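Local coordinates for protein prophenoloxidase b (Marsupenaeus japonicus, PDB 3WKY) that belongs to the hemocyanin-like type 3 copper proteins and, as a prophenoloxidase, is the precursor of an enzyme that probably oxidises phenols at a dicopper site, at residues A[16-28]-A[458-470]. Sequence-based numbering, arbitrary orientation.
Sequences YLPYESTSTLADR and SSGIDFRLKRDDN. With NAG (2-acetamido-2-deoxy-beta-D-glucopyranose), chain H; NAG (2-acetamido-2-deoxy-beta-D-glucopyranose), chain C; NAG (2-acetamido-2-deoxy-beta-D-glucopyranose), chain B; EDO (1,2-ethanediol), chain L.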
# COMPACT_ATOMS: atom_id res chain seq x y z
N TYR A 16 -31.25 19.12 -39.70
CA TYR A 16 -32.42 18.56 -39.01
C TYR A 16 -32.55 17.04 -39.08
O TYR A 16 -32.01 16.40 -39.98
CB TYR A 16 -33.70 19.22 -39.53
CG TYR A 16 -33.81 20.68 -39.14
CD1 TYR A 16 -32.95 21.23 -38.20
CD2 TYR A 16 -34.77 21.50 -39.72
CE1 TYR A 16 -33.04 22.56 -37.84
CE2 TYR A 16 -34.86 22.84 -39.36
CZ TYR A 16 -33.99 23.36 -38.42
OH TYR A 16 -34.07 24.68 -38.06
N LEU A 17 -33.28 16.49 -38.11
CA LEU A 17 -33.53 15.05 -37.99
C LEU A 17 -32.30 14.19 -38.35
O LEU A 17 -32.38 13.36 -39.25
CB LEU A 17 -34.72 14.66 -38.87
CG LEU A 17 -36.01 15.45 -38.66
CD1 LEU A 17 -37.12 14.94 -39.58
CD2 LEU A 17 -36.47 15.42 -37.20
N PRO A 18 -31.17 14.40 -37.65
CA PRO A 18 -29.92 13.76 -38.07
C PRO A 18 -29.91 12.23 -37.92
O PRO A 18 -29.05 11.59 -38.54
CB PRO A 18 -28.87 14.41 -37.14
CG PRO A 18 -29.63 14.87 -35.95
CD PRO A 18 -30.99 15.27 -36.47
N TYR A 19 -30.82 11.67 -37.14
CA TYR A 19 -30.86 10.21 -36.99
C TYR A 19 -31.82 9.56 -37.98
O TYR A 19 -31.97 8.34 -37.99
CB TYR A 19 -31.26 9.82 -35.58
CG TYR A 19 -30.29 10.27 -34.50
CD1 TYR A 19 -29.11 9.58 -34.26
CD2 TYR A 19 -30.57 11.38 -33.72
CE1 TYR A 19 -28.23 9.99 -33.28
CE2 TYR A 19 -29.70 11.80 -32.73
CZ TYR A 19 -28.53 11.10 -32.51
OH TYR A 19 -27.67 11.51 -31.52
N GLU A 20 -32.50 10.37 -38.79
CA GLU A 20 -33.44 9.82 -39.77
C GLU A 20 -32.80 9.76 -41.14
O GLU A 20 -31.78 10.40 -41.38
CB GLU A 20 -34.73 10.65 -39.80
CG GLU A 20 -35.44 10.78 -38.45
CD GLU A 20 -35.96 9.45 -37.91
OE1 GLU A 20 -36.13 8.50 -38.70
OE2 GLU A 20 -36.20 9.36 -36.69
N SER A 21 -33.38 8.96 -42.03
CA SER A 21 -32.87 8.86 -43.39
C SER A 21 -33.06 10.18 -44.13
O SER A 21 -33.88 11.01 -43.73
CB SER A 21 -33.59 7.76 -44.17
OG SER A 21 -34.93 8.13 -44.41
N THR A 22 -32.30 10.36 -45.21
CA THR A 22 -32.47 11.52 -46.07
C THR A 22 -33.88 11.53 -46.66
O THR A 22 -34.49 12.59 -46.82
CB THR A 22 -31.42 11.53 -47.19
OG1 THR A 22 -30.11 11.36 -46.63
CG2 THR A 22 -31.48 12.85 -47.97
N SER A 23 -34.40 10.35 -46.97
CA SER A 23 -35.76 10.23 -47.51
C SER A 23 -36.81 10.76 -46.54
O SER A 23 -37.72 11.48 -46.95
CB SER A 23 -36.07 8.78 -47.88
OG SER A 23 -35.28 8.35 -48.97
N THR A 24 -36.68 10.42 -45.26
CA THR A 24 -37.62 10.88 -44.24
C THR A 24 -37.56 12.40 -44.10
O THR A 24 -38.59 13.07 -43.95
CB THR A 24 -37.31 10.24 -42.86
OG1 THR A 24 -37.49 8.82 -42.94
CG2 THR A 24 -38.23 10.80 -41.79
N LEU A 25 -36.35 12.94 -44.14
CA LEU A 25 -36.18 14.38 -44.01
C LEU A 25 -36.75 15.09 -45.24
O LEU A 25 -37.46 16.09 -45.12
CB LEU A 25 -34.69 14.73 -43.84
CG LEU A 25 -34.35 16.22 -43.77
CD1 LEU A 25 -34.86 16.84 -42.48
CD2 LEU A 25 -32.84 16.44 -43.91
N ALA A 26 -36.44 14.55 -46.41
CA ALA A 26 -36.87 15.15 -47.67
C ALA A 26 -38.39 15.13 -47.80
O ALA A 26 -38.99 16.11 -48.25
CB ALA A 26 -36.23 14.43 -48.83
N ASP A 27 -39.00 14.02 -47.41
CA ASP A 27 -40.45 13.90 -47.46
C ASP A 27 -41.12 14.95 -46.59
O ASP A 27 -42.10 15.58 -47.00
CB ASP A 27 -40.91 12.51 -47.03
CG ASP A 27 -42.41 12.43 -46.85
OD1 ASP A 27 -43.12 12.38 -47.88
OD2 ASP A 27 -42.88 12.42 -45.69
N ARG A 28 -40.59 15.14 -45.39
CA ARG A 28 -41.16 16.09 -44.44
C ARG A 28 -40.97 17.52 -44.93
O ARG A 28 -41.83 18.38 -44.72
CB ARG A 28 -40.50 15.91 -43.07
CG ARG A 28 -41.46 15.95 -41.89
CD ARG A 28 -42.19 17.26 -41.84
NE ARG A 28 -42.91 17.46 -40.58
CZ ARG A 28 -44.20 17.17 -40.41
NH1 ARG A 28 -44.90 16.65 -41.40
NH2 ARG A 28 -44.77 17.40 -39.23
N SER A 458 -38.32 19.12 -31.76
CA SER A 458 -38.80 18.36 -32.92
C SER A 458 -38.00 18.58 -34.19
O SER A 458 -38.16 17.87 -35.17
CB SER A 458 -40.29 18.62 -33.14
OG SER A 458 -41.04 17.99 -32.11
N SER A 459 -37.11 19.57 -34.17
CA SER A 459 -36.17 19.73 -35.27
C SER A 459 -35.09 18.67 -35.18
O SER A 459 -34.42 18.37 -36.17
CB SER A 459 -35.53 21.12 -35.20
OG SER A 459 -35.24 21.46 -33.86
N GLY A 460 -34.92 18.09 -33.99
CA GLY A 460 -33.84 17.13 -33.77
C GLY A 460 -34.30 15.68 -33.71
O GLY A 460 -33.60 14.78 -34.18
N ILE A 461 -35.45 15.46 -33.09
CA ILE A 461 -36.01 14.13 -32.91
C ILE A 461 -37.39 14.06 -33.56
O ILE A 461 -38.24 14.93 -33.33
CB ILE A 461 -36.19 13.81 -31.42
CG1 ILE A 461 -34.83 13.78 -30.71
CG2 ILE A 461 -36.91 12.48 -31.24
CD1 ILE A 461 -34.95 13.74 -29.19
N ASP A 462 -37.60 13.02 -34.36
CA ASP A 462 -38.89 12.79 -34.99
C ASP A 462 -39.80 12.02 -34.04
O ASP A 462 -39.65 10.81 -33.88
CB ASP A 462 -38.70 12.00 -36.29
CG ASP A 462 -39.95 12.00 -37.17
OD1 ASP A 462 -41.03 12.38 -36.68
OD2 ASP A 462 -39.83 11.59 -38.34
N PHE A 463 -40.75 12.71 -33.42
CA PHE A 463 -41.63 12.08 -32.44
C PHE A 463 -42.90 11.46 -33.05
O PHE A 463 -43.73 10.92 -32.32
CB PHE A 463 -42.02 13.07 -31.35
CG PHE A 463 -40.91 13.39 -30.38
CD1 PHE A 463 -40.66 12.57 -29.28
CD2 PHE A 463 -40.14 14.53 -30.54
CE1 PHE A 463 -39.65 12.87 -28.38
CE2 PHE A 463 -39.12 14.85 -29.64
CZ PHE A 463 -38.88 14.01 -28.56
N ARG A 464 -43.04 11.54 -34.37
CA ARG A 464 -44.20 10.95 -35.05
C ARG A 464 -44.21 9.43 -34.95
O ARG A 464 -43.16 8.78 -35.06
CB ARG A 464 -44.22 11.35 -36.53
CG ARG A 464 -44.50 12.82 -36.80
CD ARG A 464 -43.57 13.36 -37.87
NE ARG A 464 -43.92 12.96 -39.23
CZ ARG A 464 -43.05 12.60 -40.17
NH1 ARG A 464 -41.75 12.55 -39.90
NH2 ARG A 464 -43.47 12.27 -41.38
N LEU A 465 -45.39 8.86 -34.75
CA LEU A 465 -45.57 7.42 -34.84
C LEU A 465 -45.66 7.04 -36.32
O LEU A 465 -45.00 6.11 -36.78
CB LEU A 465 -46.83 6.99 -34.10
CG LEU A 465 -46.66 6.98 -32.58
CD1 LEU A 465 -48.00 6.81 -31.88
CD2 LEU A 465 -45.69 5.88 -32.17
N LYS A 466 -46.48 7.79 -37.05
CA LYS A 466 -46.59 7.61 -38.49
C LYS A 466 -46.57 8.94 -39.22
O LYS A 466 -46.74 10.00 -38.61
CB LYS A 466 -47.85 6.81 -38.84
CG LYS A 466 -47.64 5.30 -38.75
CD LYS A 466 -48.95 4.54 -38.79
CE LYS A 466 -48.67 3.08 -39.07
NZ LYS A 466 -49.87 2.21 -38.93
N ARG A 467 -46.36 8.85 -40.53
CA ARG A 467 -46.10 10.00 -41.40
C ARG A 467 -46.94 11.25 -41.16
O ARG A 467 -46.41 12.37 -41.12
CB ARG A 467 -46.26 9.57 -42.86
CG ARG A 467 -45.88 10.64 -43.86
CD ARG A 467 -46.06 10.17 -45.29
NE ARG A 467 -45.45 11.10 -46.22
CZ ARG A 467 -45.98 12.26 -46.57
NH1 ARG A 467 -47.15 12.64 -46.07
NH2 ARG A 467 -45.35 13.06 -47.43
N ASP A 468 -48.24 11.08 -40.98
CA ASP A 468 -49.14 12.23 -40.97
C ASP A 468 -49.37 12.84 -39.59
O ASP A 468 -50.09 13.83 -39.47
CB ASP A 468 -50.48 11.85 -41.62
CG ASP A 468 -50.34 11.59 -43.11
OD1 ASP A 468 -49.72 12.43 -43.80
OD2 ASP A 468 -50.84 10.55 -43.58
N ASP A 469 -48.75 12.27 -38.56
CA ASP A 469 -48.89 12.80 -37.21
C ASP A 469 -48.33 14.21 -37.12
O ASP A 469 -47.30 14.52 -37.72
CB ASP A 469 -48.18 11.90 -36.19
CG ASP A 469 -48.77 10.52 -36.13
OD1 ASP A 469 -49.94 10.35 -36.53
OD2 ASP A 469 -48.06 9.59 -35.68
N ASN A 470 -49.01 15.04 -36.35
CA ASN A 470 -48.60 16.42 -36.13
C ASN A 470 -48.27 16.57 -34.65
O ASN A 470 -49.17 16.74 -33.81
CB ASN A 470 -49.74 17.35 -36.53
CG ASN A 470 -49.44 18.82 -36.28
OD1 ASN A 470 -48.28 19.23 -36.26
ND2 ASN A 470 -50.50 19.61 -36.11
C1 NAG H . -50.17 21.01 -36.23
C2 NAG H . -50.82 21.81 -37.37
C3 NAG H . -50.86 23.34 -37.19
C4 NAG H . -50.89 23.78 -35.73
C5 NAG H . -49.84 22.97 -34.98
C6 NAG H . -49.59 23.47 -33.56
C7 NAG H . -50.59 20.72 -39.54
C8 NAG H . -49.78 20.60 -40.80
N2 NAG H . -50.10 21.52 -38.60
O3 NAG H . -51.99 23.85 -37.85
O4 NAG H . -50.61 25.16 -35.64
O5 NAG H . -50.29 21.64 -34.97
O6 NAG H . -50.40 22.77 -32.65
O7 NAG H . -51.65 20.11 -39.42
C1 NAG C . -42.12 22.08 -38.97
C2 NAG C . -41.96 21.00 -40.05
C3 NAG C . -42.44 21.47 -41.42
C4 NAG C . -43.81 22.12 -41.31
C5 NAG C . -43.82 23.18 -40.21
C6 NAG C . -45.21 23.79 -40.05
C7 NAG C . -40.30 19.28 -39.73
C8 NAG C . -38.93 18.76 -40.05
N2 NAG C . -40.59 20.52 -40.11
O3 NAG C . -42.53 20.36 -42.28
O4 NAG C . -44.16 22.71 -42.54
O5 NAG C . -43.43 22.61 -38.98
O6 NAG C . -46.13 22.77 -39.74
O7 NAG C . -41.11 18.57 -39.14
C1 NAG B . -41.13 22.64 -33.84
C2 NAG B . -42.21 23.44 -34.58
C3 NAG B . -42.62 22.73 -35.86
C4 NAG B . -41.41 22.45 -36.75
C5 NAG B . -40.17 21.94 -36.00
C6 NAG B . -38.94 22.43 -36.76
C7 NAG B . -43.81 24.77 -33.27
C8 NAG B . -44.95 24.71 -32.31
N2 NAG B . -43.39 23.60 -33.76
O3 NAG B . -43.55 23.53 -36.55
O4 NAG B . -41.78 21.48 -37.71
O5 NAG B . -40.01 22.42 -34.68
O6 NAG B . -38.34 21.40 -37.50
O7 NAG B . -43.30 25.85 -33.58
C1 EDO L . -40.38 15.85 -35.28
O1 EDO L . -41.33 15.79 -34.19
C2 EDO L . -40.89 16.66 -36.47
O2 EDO L . -41.89 15.92 -37.17
O HOH W 1 -33.43 12.66 -35.74
O HOH W 2 -35.43 11.09 -34.70
O HOH W 3 -38.26 8.13 -35.64
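A bend at chi2 of R28 (-59°) and two successive bends in R464, the second at chi3 (76°), bring the two guanidinium groups into a partial, nearly parallel overlap, with planes only 20° apart. NE of R464 sits over the centre of the R28 group, while CG of R28 covers a face of R464 near its rim. The D462 carboxylate probably offsets part of the like charge, its OD2 forming a salt bridge with R464 NH1 at 2.7 Å. Other bonds hold the edges of the two groups: R28 NE donates in plane to O7 of a sugar in a protein-attached glycan (2.6 Å), and R464 grips R467 O side-on through NE and NH2. D462 OD1 also accepts from R464 N, closing an Asx turn. These residues join the N-terminal arm and helix 22-29 to the loop linking strands 445-456 and 472-481 of the Ig-like domain of this hemocyanin-type fold. At the other end, L17 N donates almost straight to S459 O (2.9 Å), and S459 CB makes a CH-pi contact over one face of the Y16 ring, 4.0 Å from its centroid. S459 OG itself bonds to T136 O. The E20 and D462 carboxylates stand nearly perpendicular; a water links E20 OE2 (2.7 Å) to D462 N (2.9 Å), and another joins Y19 N to G460 O. Beyond the R464 grip, K466 and D469 exchange salt bridges with D469 and K466 of the second subunit.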